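Local coordinates for protein intimin (Escherichia coli, PDB 1F00) that probably mediates adhesion of enteropathogenic bacteria to host cells by binding its receptor through the C-terminal part of this extracellular fragment, at residues Leu217-Val220 / Phe221-Trp224. Numbering follows the deposited sequence.
Sequences LENV and FKAW
The indole of W224 meets the preceding turn of helix 214-224 with its pyrrole edge: V220 O lies close to the ring plane, 3.4 Å from W224 CD1, and the V220 methyl CG1 approaches the same carbon at 4.3 Å. Elsewhere the W224 side chain touches P116 and L120, and its NE1 is hydrogen-bonded to V118 O, so this last residue of the helix is fastened to strand 118-120. V220 also packs on V118 and L260. The F221 side chain touches Y258 of strand 254-259 and A226 instead; with CG anti to the backbone N (chi1 -177°), the ring leads away from the preceding turn, and of the F221 side chain it is CB that stays near, 3.6 Å from E218 O.

On the outer side, N219 and K222 run alongside each other in the same direction. The lysine chain is extended through its first two torsions and then folds at chi3 and chi4, which lays K222 CE 3.3 Å from the amide oxygen OD1 of N219. K222 NZ stands 4.6 Å from E218 OE1, opposite charges that are not in contact.

Beneath these side chains, successive i to i+4 backbone bonds join the turns. W224 N bonds to V220 O at 2.9 Å, whereas A223 N is 3.2 Å from its acceptor N219 O and also makes a weak bond to V220 O.

The chemistry thus divides the helix between an apolar, buried side, where V220 and W224 tie the C-type lectin-like domain to strand 118-120, and a solvent-facing side on which E218 and K222 carry opposite charges that may attract each other without a contact.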
ATOM      1  N   LEU A 217      25.128  -9.495  -8.823  1.00 13.62           N
ATOM      2  CA  LEU A 217      24.965  -8.197  -8.167  1.00 14.54           C
ATOM      3  C   LEU A 217      24.532  -7.121  -9.165  1.00 13.95           C
ATOM      4  O   LEU A 217      23.861  -6.157  -8.801  1.00 15.30           O
ATOM      5  CB  LEU A 217      26.259  -7.773  -7.460  1.00 14.66           C
ATOM      6  CG  LEU A 217      26.628  -8.570  -6.200  1.00 14.26           C
ATOM      7  CD1 LEU A 217      27.806  -7.916  -5.498  1.00 17.53           C
ATOM      8  CD2 LEU A 217      25.432  -8.625  -5.264  1.00 17.23           C
ATOM      9  N   GLU A 218      24.913  -7.286 -10.425  1.00 13.89           N
ATOM     10  CA  GLU A 218      24.516  -6.325 -11.448  1.00 16.57           C
ATOM     11  C   GLU A 218      22.992  -6.318 -11.550  1.00 15.47           C
ATOM     12  O   GLU A 218      22.374  -5.267 -11.741  1.00 14.15           O
ATOM     13  CB  GLU A 218      25.119  -6.700 -12.800  1.00 19.36           C
ATOM     14  CG  GLU A 218      24.737  -5.760 -13.919  1.00 25.55           C
ATOM     15  CD  GLU A 218      25.327  -6.176 -15.252  1.00 31.48           C
ATOM     16  OE1 GLU A 218      25.044  -5.494 -16.263  1.00 33.82           O
ATOM     17  OE2 GLU A 218      26.075  -7.182 -15.287  1.00 32.40           O
ATOM     18  N   ASN A 219      22.382  -7.491 -11.420  1.00 13.37           N
ATOM     19  CA  ASN A 219      20.928  -7.572 -11.486  1.00 14.20           C
ATOM     20  C   ASN A 219      20.299  -6.875 -10.289  1.00 15.64           C
ATOM     21  O   ASN A 219      19.183  -6.353 -10.378  1.00 13.51           O
ATOM     22  CB  ASN A 219      20.474  -9.034 -11.587  1.00 18.91           C
ATOM     23  CG  ASN A 219      20.606  -9.574 -13.006  1.00 23.46           C
ATOM     24  OD1 ASN A 219      20.114  -8.961 -13.958  1.00 26.57           O
ATOM     25  ND2 ASN A 219      21.271 -10.716 -13.157  1.00 23.38           N
ATOM     26  N   VAL A 220      21.024  -6.845  -9.173  1.00 13.59           N
ATOM     27  CA  VAL A 220      20.540  -6.171  -7.978  1.00 13.16           C
ATOM     28  C   VAL A 220      20.502  -4.661  -8.263  1.00 14.40           C
ATOM     29  O   VAL A 220      19.509  -3.993  -7.984  1.00 12.66           O
ATOM     30  CB  VAL A 220      21.473  -6.438  -6.774  1.00 15.14           C
ATOM     31  CG1 VAL A 220      20.997  -5.654  -5.559  1.00 12.58           C
ATOM     32  CG2 VAL A 220      21.503  -7.942  -6.464  1.00 14.25           C
ATOM     33  N   PHE A 221      21.593  -4.136  -8.812  1.00 15.06           N
ATOM     34  CA  PHE A 221      21.689  -2.714  -9.147  1.00 16.35           C
ATOM     35  C   PHE A 221      20.627  -2.370 -10.200  1.00 16.83           C
ATOM     36  O   PHE A 221      20.006  -1.310 -10.156  1.00 15.73           O
ATOM     37  CB  PHE A 221      23.082  -2.394  -9.698  1.00 16.86           C
ATOM     38  CG  PHE A 221      23.291  -0.934 -10.008  1.00 17.53           C
ATOM     39  CD1 PHE A 221      23.732  -0.056  -9.026  1.00 19.97           C
ATOM     40  CD2 PHE A 221      23.007  -0.433 -11.274  1.00 18.86           C
ATOM     41  CE1 PHE A 221      23.886   1.311  -9.298  1.00 21.95           C
ATOM     42  CE2 PHE A 221      23.156   0.932 -11.560  1.00 20.92           C
ATOM     43  CZ  PHE A 221      23.595   1.803 -10.570  1.00 19.85           C
ATOM     44  N   LYS A 222      20.422  -3.284 -11.141  1.00 17.13           N
ATOM     45  CA  LYS A 222      19.434  -3.099 -12.200  1.00 19.86           C
ATOM     46  C   LYS A 222      18.051  -2.827 -11.610  1.00 18.28           C
ATOM     47  O   LYS A 222      17.317  -1.948 -12.071  1.00 17.21           O
ATOM     48  CB  LYS A 222      19.379  -4.355 -13.074  1.00 21.74           C
ATOM     49  CG  LYS A 222      18.417  -4.266 -14.244  1.00 28.44           C
ATOM     50  CD  LYS A 222      18.337  -5.593 -15.004  1.00 31.73           C
ATOM     51  CE  LYS A 222      19.719  -6.077 -15.442  1.00 34.05           C
ATOM     52  NZ  LYS A 222      20.450  -5.072 -16.268  1.00 34.22           N
ATOM     53  N   ALA A 223      17.702  -3.570 -10.570  1.00 17.25           N
ATOM     54  CA  ALA A 223      16.399  -3.404  -9.941  1.00 16.72           C
ATOM     55  C   ALA A 223      16.313  -2.236  -8.959  1.00 16.45           C
ATOM     56  O   ALA A 223      15.318  -1.515  -8.947  1.00 18.26           O
ATOM     57  CB  ALA A 223      15.998  -4.699  -9.233  1.00 17.11           C
ATOM     58  N   TRP A 224      17.347  -2.043  -8.146  1.00 16.11           N
ATOM     59  CA  TRP A 224      17.325  -0.991  -7.138  1.00 16.42           C
ATOM     60  C   TRP A 224      18.132   0.280  -7.378  1.00 17.80           C
ATOM     61  O   TRP A 224      17.897   1.287  -6.713  1.00 18.74           O
ATOM     62  CB  TRP A 224      17.743  -1.581  -5.787  1.00 14.95           C
ATOM     63  CG  TRP A 224      16.856  -2.691  -5.378  1.00 14.07           C
ATOM     64  CD1 TRP A 224      17.024  -4.022  -5.643  1.00 14.36           C
ATOM     65  CD2 TRP A 224      15.594  -2.565  -4.724  1.00 14.50           C
ATOM     66  NE1 TRP A 224      15.930  -4.738  -5.196  1.00 12.69           N
ATOM     67  CE2 TRP A 224      15.040  -3.865  -4.627  1.00 13.64           C
ATOM     68  CE3 TRP A 224      14.871  -1.478  -4.213  1.00 15.56           C
ATOM     69  CZ2 TRP A 224      13.797  -4.104  -4.039  1.00 13.12           C
ATOM     70  CZ3 TRP A 224      13.633  -1.717  -3.629  1.00 14.14           C
ATOM     71  CH2 TRP A 224      13.108  -3.021  -3.547  1.00 14.75           C
TER